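Local atomic coordinates of uncharacterized protein (Pyrococcus abyssi, PDB entry 5IFF), a protein that acts as a restriction DNA glycosylase, binding double-stranded DNA and probably releasing adenine bases from its recognition sequence. Residues A[30-35]-A[47-52]; A[53-58]-A[138-143]. The protein carries 2 engineered substitutions. One frame throughout, in Å; residues are numbered along the deposited sequence.

Contact 1. Residues A[30-35]-A[47-52]; sequences IENGVG and SDENLR
Arg52 NH1 is shared by two oxygens, Asn32 OD1 across the contact and Glu49 OE2 in its own segment. The setting is a surface junction of two loops that flank strand 38-39: the turn 30-35, which follows strand 25-29, and the entry into a 3-10 segment that begins at Glu49, preceded by an Asx turn at Asp48. Arg52 NH1 reaches Asn32 OD1 at 2.9 Å, but the bond is weak because the N-H points well off the oxygen, at an angle of 126°. The amide of Asn32 and the guanidinium stand 69° apart, and OD1 approaches the guanidinium obliquely. The other partner is ionic: Arg52 NH1 is 3.3 Å from Glu49 OE2 in a salt bridge that comes to the carboxylate from well above its plane, and NE adds a weak, longer bond to the same oxygen. Asn32 OD1 and Glu49 OE2, both acceptors, are thereby brought to 3.4 Å, a closeness that the arginine's positive charge probably makes tolerable. Arg52 gets there with CG set between its backbone N and carbonyl carbon (chi1 79°) and the chain then extended to NE, while Glu49 bends at its second torsion to bring its carboxylate back toward the guanidinium, whose plane OE2 meets at a tilt. In segment 30-35 two successive turns, closed by Gly33 N to Ile30 O and Val34 N to Glu31 O, present Asn32 at the corner; Gly33 O further accepts from Lys132 NZ. Next to Arg52 in sequence, the buried Leu51 packs on Thr165 and Ala172. In the Asx turn, Asp48 OD1 accepts the backbone N of Asn50 at 2.9 Å, while a weak bond from Asn50 ND2 reaches that same OD1 at 3.3 Å.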
loop_
_atom_site.group_PDB
_atom_site.type_symbol
_atom_site.label_atom_id
_atom_site.label_comp_id
_atom_site.label_asym_id
_atom_site.label_seq_id
_atom_site.Cartn_x
_atom_site.Cartn_y
_atom_site.Cartn_z
ATOM N N ILE A 30 13.665 24.521 -6.554
ATOM C CA ILE A 30 14.957 24.703 -5.903
ATOM C C ILE A 30 15.365 26.148 -6.107
ATOM O O ILE A 30 15.931 26.502 -7.145
ATOM C CB ILE A 30 16.020 23.752 -6.455
ATOM C CG1 ILE A 30 15.454 22.340 -6.539
ATOM C CG2 ILE A 30 17.315 23.819 -5.607
ATOM C CD1 ILE A 30 16.367 21.318 -7.331
ATOM N N GLU A 31 15.058 26.980 -5.119
ATOM C CA GLU A 31 15.135 28.414 -5.306
ATOM C C GLU A 31 16.557 28.860 -5.516
ATOM O O GLU A 31 17.441 28.518 -4.729
ATOM C CB GLU A 31 14.526 29.151 -4.108
ATOM C CG GLU A 31 13.280 29.911 -4.463
ATOM C CD GLU A 31 12.655 30.561 -3.249
ATOM O OE1 GLU A 31 13.359 31.364 -2.600
ATOM O OE2 GLU A 31 11.481 30.253 -2.940
ATOM N N ASN A 32 16.758 29.625 -6.587
ATOM C CA ASN A 32 18.086 29.990 -7.066
ATOM C C ASN A 32 19.090 28.818 -7.009
ATOM O O ASN A 32 20.257 29.001 -6.661
ATOM C CB ASN A 32 18.575 31.192 -6.270
ATOM C CG ASN A 32 17.504 32.285 -6.164
ATOM O OD1 ASN A 32 16.981 32.770 -7.175
ATOM N ND2 ASN A 32 17.147 32.642 -4.934
ATOM N N GLY A 33 18.613 27.618 -7.345
ATOM C CA GLY A 33 19.447 26.426 -7.399
ATOM C C GLY A 33 20.100 26.010 -6.083
ATOM O O GLY A 33 21.026 25.192 -6.080
ATOM N N VAL A 34 19.613 26.546 -4.959
ATOM C CA VAL A 34 20.204 26.244 -3.661
ATOM C C VAL A 34 19.146 25.806 -2.630
ATOM O O VAL A 34 17.985 26.206 -2.690
ATOM C CB VAL A 34 21.002 27.463 -3.129
ATOM C CG1 VAL A 34 20.075 28.610 -2.847
ATOM C CG2 VAL A 34 21.782 27.106 -1.879
ATOM N N GLY A 35 19.544 24.956 -1.693
ATOM C CA GLY A 35 18.623 24.499 -0.673
ATOM C C GLY A 35 18.037 23.138 -0.993
ATOM O O GLY A 35 18.279 22.566 -2.061
ATOM N N SER A 47 6.976 32.712 -16.811
ATOM C CA SER A 47 7.877 32.985 -17.929
ATOM C C SER A 47 8.932 34.059 -17.599
ATOM O O SER A 47 9.456 34.732 -18.495
ATOM C CB SER A 47 7.060 33.401 -19.143
ATOM O OG SER A 47 6.322 34.576 -18.844
ATOM N N ASP A 48 9.252 34.192 -16.315
ATOM C CA ASP A 48 10.224 35.155 -15.827
ATOM C C ASP A 48 11.316 34.433 -15.069
ATOM O O ASP A 48 11.438 33.228 -15.209
ATOM C CB ASP A 48 9.547 36.170 -14.930
ATOM C CG ASP A 48 8.646 35.511 -13.900
ATOM O OD1 ASP A 48 8.961 34.363 -13.470
ATOM O OD2 ASP A 48 7.624 36.134 -13.549
ATOM N N GLU A 49 12.068 35.171 -14.251
ATOM C CA GLU A 49 13.142 34.615 -13.450
ATOM C C GLU A 49 12.676 33.386 -12.632
ATOM O O GLU A 49 13.467 32.502 -12.405
ATOM C CB GLU A 49 13.731 35.664 -12.502
ATOM C CG GLU A 49 14.992 35.184 -11.761
ATOM C CD GLU A 49 14.915 35.343 -10.238
ATOM O OE1 GLU A 49 14.710 36.488 -9.771
ATOM O OE2 GLU A 49 15.071 34.325 -9.510
ATOM N N ASN A 50 11.405 33.350 -12.219
ATOM C CA ASN A 50 10.943 32.249 -11.365
ATOM C C ASN A 50 10.955 30.895 -12.078
ATOM O O ASN A 50 11.107 29.887 -11.418
ATOM C CB ASN A 50 9.538 32.525 -10.811
ATOM C CG ASN A 50 9.509 33.721 -9.887
ATOM O OD1 ASN A 50 10.260 33.785 -8.914
ATOM N ND2 ASN A 50 8.680 34.698 -10.217
ATOM N N LEU A 51 10.841 30.856 -13.414
ATOM C CA LEU A 51 10.901 29.554 -14.120
ATOM C C LEU A 51 12.170 28.761 -13.806
ATOM O O LEU A 51 12.156 27.524 -13.780
ATOM C CB LEU A 51 10.823 29.728 -15.656
ATOM C CG LEU A 51 10.598 28.416 -16.453
ATOM C CD1 LEU A 51 9.420 27.582 -15.932
ATOM C CD2 LEU A 51 10.416 28.766 -17.933
ATOM N N ARG A 52 13.284 29.469 -13.639
ATOM C CA ARG A 52 14.573 28.797 -13.470
ATOM C C ARG A 52 14.703 28.088 -12.127
ATOM O O ARG A 52 15.665 27.353 -11.929
ATOM C CB ARG A 52 15.728 29.800 -13.616
ATOM C CG ARG A 52 15.934 30.624 -12.363
ATOM C CD ARG A 52 17.270 31.346 -12.295
ATOM N NE ARG A 52 17.297 32.217 -11.118
ATOM C CZ ARG A 52 18.363 32.892 -10.701
ATOM N NH1 ARG A 52 18.276 33.651 -9.615
ATOM N NH2 ARG A 52 19.511 32.811 -11.366
#

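Contact 2. Residues A[53-58]-A[138-143]; sequences DYYIAW and GEFIGI. Engineered in segment 53-58: Ala57 (natural residue Glu).
The rings of Tyr55 and Phe140 meet obliquely, with planes inclined by 33° and centroids 5.4 Å apart. One side of each ring does the touching: CE2 of Tyr55 lies 3.5 Å from CE2 of Phe140, and the phenol oxygen passes still nearer, Tyr55 OH to Phe140 CE2 being 3.3 Å. Both side chains leave the backbone toward the other segment, and with CG beside the backbone N (chi1 -60° in Tyr55, -70° in Phe140) their rings come to lie against each other. Gly138 O comes to the edge of the tyrosine ring, near its plane, and also stands over the centre of the phenylalanine face. A water bridges this carbonyl to Tyr55 OH, 2.7 Å from the hydroxyl. A phenylalanine in place of Tyr55 would probably leave the bridging water without its hydroxyl partner and open a small gap beside Phe140 CE2. Phe140 also makes a cation-pi contact with Lys132, while Tyr55 rests on Cys161 and Pro163. Strand 154-163 pairs antiparallel with both 54-59 and 140-147, so the two aromatics meet across an intervening strand, as suits the strongly curved antiparallel sheet of the R.PabI half-pipe fold.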
loop_
_atom_site.group_PDB
_atom_site.type_symbol
_atom_site.label_atom_id
_atom_site.label_comp_id
_atom_site.label_asym_id
_atom_site.label_seq_id
_atom_site.Cartn_x
_atom_site.Cartn_y
_atom_site.Cartn_z
ATOM N N ASP A 53 13.764 28.342 -11.195
ATOM C CA ASP A 53 13.732 27.633 -9.929
ATOM C C ASP A 53 13.038 26.236 -9.999
ATOM O O ASP A 53 12.994 25.500 -8.995
ATOM C CB ASP A 53 13.028 28.481 -8.878
ATOM C CG ASP A 53 13.786 29.767 -8.562
ATOM O OD1 ASP A 53 15.035 29.785 -8.743
ATOM O OD2 ASP A 53 13.127 30.734 -8.150
ATOM N N TYR A 54 12.458 25.893 -11.143
ATOM C CA TYR A 54 11.746 24.604 -11.236
ATOM C C TYR A 54 12.546 23.535 -11.972
ATOM O O TYR A 54 13.138 23.788 -13.026
ATOM C CB TYR A 54 10.401 24.757 -11.914
ATOM C CG TYR A 54 9.470 25.598 -11.077
ATOM C CD1 TYR A 54 8.743 25.024 -10.044
ATOM C CD2 TYR A 54 9.399 26.985 -11.259
ATOM C CE1 TYR A 54 7.908 25.800 -9.233
ATOM C CE2 TYR A 54 8.557 27.778 -10.468
ATOM C CZ TYR A 54 7.820 27.186 -9.448
ATOM O OH TYR A 54 6.998 27.957 -8.630
ATOM N N TYR A 55 12.543 22.333 -11.389
ATOM C CA TYR A 55 13.297 21.205 -11.941
ATOM C C TYR A 55 12.461 19.960 -11.969
ATOM O O TYR A 55 11.560 19.765 -11.132
ATOM C CB TYR A 55 14.547 20.896 -11.105
ATOM C CG TYR A 55 15.534 22.041 -11.010
ATOM C CD1 TYR A 55 15.230 23.182 -10.275
ATOM C CD2 TYR A 55 16.769 21.959 -11.647
ATOM C CE1 TYR A 55 16.137 24.244 -10.179
ATOM C CE2 TYR A 55 17.678 23.014 -11.551
ATOM C CZ TYR A 55 17.366 24.128 -10.811
ATOM O OH TYR A 55 18.262 25.181 -10.719
ATOM N N ILE A 56 12.828 19.063 -12.858
ATOM C CA ILE A 56 12.305 17.700 -12.708
ATOM C C ILE A 56 13.326 16.917 -11.898
ATOM O O ILE A 56 14.472 16.767 -12.350
ATOM C CB ILE A 56 12.113 16.968 -14.062
ATOM C CG1 ILE A 56 11.068 17.667 -14.923
ATOM C CG2 ILE A 56 11.657 15.526 -13.788
ATOM C CD1 ILE A 56 11.177 17.246 -16.356
ATOM N N ALA A 57 12.918 16.465 -10.721
ATOM C CA ALA A 57 13.739 15.659 -9.843
ATOM C C ALA A 57 13.474 14.182 -10.102
ATOM O O ALA A 57 12.374 13.702 -9.864
ATOM C CB ALA A 57 13.435 16.005 -8.373
ATOM N N TRP A 58 14.509 13.466 -10.528
ATOM C CA TRP A 58 14.380 12.110 -10.959
ATOM C C TRP A 58 15.333 11.263 -10.124
ATOM O O TRP A 58 16.583 11.426 -10.219
ATOM C CB TRP A 58 14.722 12.021 -12.424
ATOM C CG TRP A 58 14.589 10.644 -13.082
ATOM C CD1 TRP A 58 14.041 9.481 -12.553
ATOM C CD2 TRP A 58 15.020 10.308 -14.434
ATOM N NE1 TRP A 58 14.095 8.477 -13.508
ATOM C CE2 TRP A 58 14.671 8.948 -14.640
ATOM C CE3 TRP A 58 15.619 11.041 -15.460
ATOM C CZ2 TRP A 58 14.956 8.297 -15.861
ATOM C CZ3 TRP A 58 15.911 10.379 -16.677
ATOM C CH2 TRP A 58 15.572 9.021 -16.858
ATOM N N GLY A 138 22.933 23.514 -16.354
ATOM C CA GLY A 138 22.015 23.774 -15.237
ATOM C C GLY A 138 21.553 22.530 -14.474
ATOM O O GLY A 138 20.966 22.640 -13.364
ATOM N N GLU A 139 21.813 21.344 -15.033
ATOM C CA GLU A 139 21.371 20.102 -14.383
ATOM C C GLU A 139 22.165 19.897 -13.095
ATOM O O GLU A 139 23.330 20.268 -13.046
ATOM C CB GLU A 139 21.528 18.865 -15.300
ATOM C CG GLU A 139 20.575 18.817 -16.503
ATOM C CD GLU A 139 21.112 19.592 -17.729
ATOM O OE1 GLU A 139 22.192 20.246 -17.649
ATOM O OE2 GLU A 139 20.446 19.557 -18.775
ATOM N N PHE A 140 21.530 19.309 -12.070
ATOM C CA PHE A 140 22.213 18.969 -10.817
ATOM C C PHE A 140 22.271 17.464 -10.722
ATOM O O PHE A 140 21.297 16.798 -11.058
ATOM C CB PHE A 140 21.454 19.497 -9.578
ATOM C CG PHE A 140 21.483 20.997 -9.439
ATOM C CD1 PHE A 140 22.691 21.660 -9.313
ATOM C CD2 PHE A 140 20.307 21.742 -9.400
ATOM C CE1 PHE A 140 22.734 23.043 -9.156
ATOM C CE2 PHE A 140 20.356 23.126 -9.257
ATOM C CZ PHE A 140 21.559 23.771 -9.142
ATOM N N ILE A 141 23.374 16.934 -10.221
ATOM C CA ILE A 141 23.429 15.494 -9.898
ATOM C C ILE A 141 23.680 15.423 -8.422
ATOM O O ILE A 141 24.668 15.996 -7.961
ATOM C CB ILE A 141 24.542 14.763 -10.631
ATOM C CG1 ILE A 141 24.289 14.774 -12.133
ATOM C CG2 ILE A 141 24.702 13.264 -10.072
ATOM C CD1 ILE A 141 25.141 15.864 -12.877
ATOM N N GLY A 142 22.769 14.791 -7.673
ATOM C CA GLY A 142 22.890 14.743 -6.228
ATOM C C GLY A 142 22.941 13.293 -5.679
ATOM O O GLY A 142 22.337 12.394 -6.253
ATOM N N ILE A 143 23.607 13.096 -4.536
ATOM C CA ILE A 143 23.590 11.792 -3.870
ATOM C C ILE A 143 23.246 12.005 -2.408
ATOM O O ILE A 143 23.829 12.846 -1.731
ATOM C CB ILE A 143 24.933 11.052 -3.984
ATOM C CG1 ILE A 143 25.509 11.236 -5.403
ATOM C CG2 ILE A 143 24.774 9.530 -3.609
ATOM C CD1 ILE A 143 27.012 11.074 -5.487
HETATM O O HOH W 1 20.335 24.913 -12.445
#

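In the fold
The two contacts follow one another along the chain, and their centres lie 11 Å apart. Asp53, next in sequence to Arg52, joins them: Asp53 O is 2.7 Å from Ile30 N and Asp53 OD1 is 2.8 Å from Asn32 N, both probable hydrogen bonds that tie the turn 30-35 to the start of strand 54-59. The same turn packs on the aromatic pair, with Gly33 O 3.4 Å from Phe140 CZ. Contact 1 stays at the surface, its nearest atom about 11 Å from the bound DNA, whereas contact 2 is buried and approaches the DNA to about 6 Å; the side chain of Phe140 is about 10 Å from that of Val158, which binds adenine in another structure of this protein.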